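Local coordinates for protein signal recognition particle receptor subunit beta (PDB 2FH5) that binds GTP as part of the signal recognition particle receptor, which ensures correct targeting of nascent secretory proteins to the endoplasmic reticulum membrane, at residues Val10-Leu15 with Leu56-Leu61. Sequence-based numbering, arbitrary orientation.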
ATOM      1  N   VAL B  10      -6.329  -2.531  14.173  1.00 52.79           N
ATOM      2  CA  VAL B  10      -4.941  -2.109  14.190  1.00 49.49           C
ATOM      3  C   VAL B  10      -4.762  -1.313  12.889  1.00 50.06           C
ATOM      4  O   VAL B  10      -4.920  -1.853  11.803  1.00 50.32           O
ATOM      5  CB  VAL B  10      -3.952  -3.278  14.143  1.00 46.51           C
ATOM      6  CG1 VAL B  10      -2.533  -2.724  14.189  1.00 39.47           C
ATOM      7  CG2 VAL B  10      -4.205  -4.235  15.298  1.00 46.39           C
ATOM      8  N   LEU B  11      -4.448  -0.031  13.011  1.00 47.53           N
ATOM      9  CA  LEU B  11      -4.238   0.816  11.852  1.00 44.26           C
ATOM     10  C   LEU B  11      -2.773   0.884  11.402  1.00 42.23           C
ATOM     11  O   LEU B  11      -1.882   1.125  12.214  1.00 47.86           O
ATOM     12  CB  LEU B  11      -4.728   2.227  12.170  1.00 41.51           C
ATOM     13  CG  LEU B  11      -6.112   2.285  12.815  1.00 43.01           C
ATOM     14  CD1 LEU B  11      -6.534   3.755  12.972  1.00 44.20           C
ATOM     15  CD2 LEU B  11      -7.121   1.517  11.977  1.00 43.72           C
ATOM     16  N   PHE B  12      -2.516   0.643  10.120  1.00 38.34           N
ATOM     17  CA  PHE B  12      -1.159   0.757   9.587  1.00 35.64           C
ATOM     18  C   PHE B  12      -1.153   2.102   8.842  1.00 42.39           C
ATOM     19  O   PHE B  12      -1.958   2.323   7.922  1.00 42.10           O
ATOM     20  CB  PHE B  12      -0.851  -0.384   8.621  1.00 40.76           C
ATOM     21  CG  PHE B  12      -0.636  -1.707   9.295  1.00 45.00           C
ATOM     22  CD1 PHE B  12      -1.699  -2.401   9.862  1.00 48.10           C
ATOM     23  CD2 PHE B  12       0.642  -2.242   9.411  1.00 50.76           C
ATOM     24  CE1 PHE B  12      -1.492  -3.610  10.543  1.00 47.49           C
ATOM     25  CE2 PHE B  12       0.853  -3.448  10.089  1.00 51.32           C
ATOM     26  CZ  PHE B  12      -0.223  -4.130  10.655  1.00 45.02           C
ATOM     27  N   VAL B  13      -0.271   3.005   9.256  1.00 38.37           N
ATOM     28  CA  VAL B  13      -0.202   4.329   8.661  1.00 34.27           C
ATOM     29  C   VAL B  13       1.251   4.644   8.399  1.00 32.74           C
ATOM     30  O   VAL B  13       2.118   4.002   8.969  1.00 39.78           O
ATOM     31  CB  VAL B  13      -0.792   5.419   9.620  1.00 36.98           C
ATOM     32  CG1 VAL B  13      -2.296   5.168   9.885  1.00 30.51           C
ATOM     33  CG2 VAL B  13      -0.008   5.431  10.927  1.00 38.30           C
ATOM     34  N   GLY B  14       1.521   5.635   7.549  1.00 33.44           N
ATOM     35  CA  GLY B  14       2.893   5.993   7.225  1.00 28.82           C
ATOM     36  C   GLY B  14       2.933   6.630   5.858  1.00 38.79           C
ATOM     37  O   GLY B  14       1.941   6.569   5.105  1.00 34.68           O
ATOM     38  N   LEU B  15       4.078   7.227   5.514  1.00 36.84           N
ATOM     39  CA  LEU B  15       4.201   7.896   4.219  1.00 40.40           C
ATOM     40  C   LEU B  15       4.028   6.888   3.104  1.00 40.99           C
ATOM     41  O   LEU B  15       4.077   5.679   3.342  1.00 41.04           O
ATOM     42  CB  LEU B  15       5.575   8.583   4.051  1.00 36.31           C
ATOM     43  CG  LEU B  15       5.990   9.571   5.142  1.00 38.32           C
ATOM     44  CD1 LEU B  15       7.395  10.036   4.858  1.00 33.81           C
ATOM     45  CD2 LEU B  15       5.017  10.728   5.234  1.00 29.56           C
ATOM     46  N   LEU B  56      -7.753  -9.843  15.343  1.00 67.20           N
ATOM     47  CA  LEU B  56      -7.633  -8.390  15.221  1.00 61.70           C
ATOM     48  C   LEU B  56      -8.080  -8.020  13.791  1.00 56.55           C
ATOM     49  O   LEU B  56      -8.048  -8.853  12.891  1.00 57.73           O
ATOM     50  CB  LEU B  56      -6.169  -7.969  15.434  1.00 55.16           C
ATOM     51  CG  LEU B  56      -5.534  -8.153  16.822  1.00 52.77           C
ATOM     52  CD1 LEU B  56      -4.019  -7.993  16.749  1.00 43.06           C
ATOM     53  CD2 LEU B  56      -6.135  -7.119  17.788  1.00 45.76           C
ATOM     54  N   THR B  57      -8.539  -6.798  13.582  1.00 51.77           N
ATOM     55  CA  THR B  57      -8.901  -6.387  12.233  1.00 51.47           C
ATOM     56  C   THR B  57      -7.800  -5.458  11.709  1.00 49.36           C
ATOM     57  O   THR B  57      -7.723  -4.306  12.112  1.00 50.55           O
ATOM     58  CB  THR B  57     -10.226  -5.619  12.185  1.00 52.81           C
ATOM     59  OG1 THR B  57     -11.298  -6.522  12.442  1.00 57.48           O
ATOM     60  CG2 THR B  57     -10.434  -4.989  10.807  1.00 54.03           C
ATOM     61  N   LEU B  58      -6.926  -5.965  10.847  1.00 47.11           N
ATOM     62  CA  LEU B  58      -5.877  -5.114  10.299  1.00 42.99           C
ATOM     63  C   LEU B  58      -6.528  -4.192   9.273  1.00 41.40           C
ATOM     64  O   LEU B  58      -7.347  -4.643   8.462  1.00 41.15           O
ATOM     65  CB  LEU B  58      -4.796  -5.955   9.619  1.00 41.36           C
ATOM     66  CG  LEU B  58      -4.221  -7.153  10.384  1.00 46.59           C
ATOM     67  CD1 LEU B  58      -3.036  -7.712   9.620  1.00 40.83           C
ATOM     68  CD2 LEU B  58      -3.768  -6.743  11.780  1.00 46.22           C
ATOM     69  N   ILE B  59      -6.195  -2.903   9.344  1.00 37.88           N
ATOM     70  CA  ILE B  59      -6.696  -1.894   8.413  1.00 39.11           C
ATOM     71  C   ILE B  59      -5.495  -1.131   7.845  1.00 44.56           C
ATOM     72  O   ILE B  59      -4.774  -0.444   8.578  1.00 49.93           O
ATOM     73  CB  ILE B  59      -7.616  -0.889   9.098  1.00 39.97           C
ATOM     74  CG1 ILE B  59      -8.856  -1.594   9.643  1.00 38.19           C
ATOM     75  CG2 ILE B  59      -8.007   0.199   8.129  1.00 37.81           C
ATOM     76  CD1 ILE B  59      -9.831  -0.624  10.329  1.00 41.37           C
ATOM     77  N   ASP B  60      -5.276  -1.280   6.541  1.00 43.61           N
ATOM     78  CA  ASP B  60      -4.169  -0.646   5.827  1.00 42.18           C
ATOM     79  C   ASP B  60      -4.638   0.707   5.326  1.00 38.73           C
ATOM     80  O   ASP B  60      -5.528   0.753   4.508  1.00 43.21           O
ATOM     81  CB  ASP B  60      -3.765  -1.577   4.663  1.00 45.67           C
ATOM     82  CG  ASP B  60      -2.813  -0.922   3.631  1.00 53.98           C
ATOM     83  OD1 ASP B  60      -1.945  -0.110   4.010  1.00 50.61           O
ATOM     84  OD2 ASP B  60      -2.930  -1.252   2.414  1.00 62.89           O
ATOM     85  N   LEU B  61      -4.048   1.802   5.796  1.00 40.33           N
ATOM     86  CA  LEU B  61      -4.482   3.148   5.352  1.00 38.55           C
ATOM     87  C   LEU B  61      -3.540   3.811   4.347  1.00 40.45           C
ATOM     88  O   LEU B  61      -2.340   3.830   4.532  1.00 42.91           O
ATOM     89  CB  LEU B  61      -4.685   4.095   6.556  1.00 34.82           C
ATOM     90  CG  LEU B  61      -5.709   3.683   7.641  1.00 40.36           C
ATOM     91  CD1 LEU B  61      -5.848   4.766   8.703  1.00 35.60           C
ATOM     92  CD2 LEU B  61      -7.068   3.432   6.998  1.00 36.60           C
TER
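V10 and F12 each give both backbone N-H and C=O to the 56-61 segment, and these four hydrogen bonds define a parallel ladder. V10 N donates to T57 O (3.1 Å) and V10 O accepts from I59 N (3.0 Å); F12 makes the second such pair, F12 N to I59 O (2.9 Å) and L61 N to F12 O (3.0 Å). I59 thus uses both its polar backbone atoms, between V10 and F12. The bond from F12 N is nearly straight, with an N-H...O angle of 168°. The two strand axes run parallel, at 20° to each other, and the L11 CA-H adds a contact to I59 O.

Packing splits between the two faces of the sheet. On the face of V10, L58 and F12, CD2 of L58 reaches the F12 ring at its edge, 4.1 Å from CE1, and also meets CB of V10. V10 places CG1 anti to its backbone N (chi1 -179°), which turns CG2 to the position beside that N, where it meets CD1 of L56 at 4.0 Å. On the other face, L11 and I59 run side by side, and CD2 of L11 touches both CB and CD1 of I59, the latter at 3.8 Å. Further along, CD1 of L61 lies 3.8 Å from V13 CG1.

Past the ladder, G14 and L15 enter the GTP-binding loop, and D60, near the magnesium ion, hydrogen-bonds through OD2 to the metal ligand T21. Strand 79-87 bonds to L11 and V13, so strand 9-13 is flanked by two parallel neighbours, as expected in a P-loop GTPase core; strand 42-47 lies beyond 55-60. Helix 20-29 covers F12 and L58, while helix 65-75 covers L11, I59 and L61.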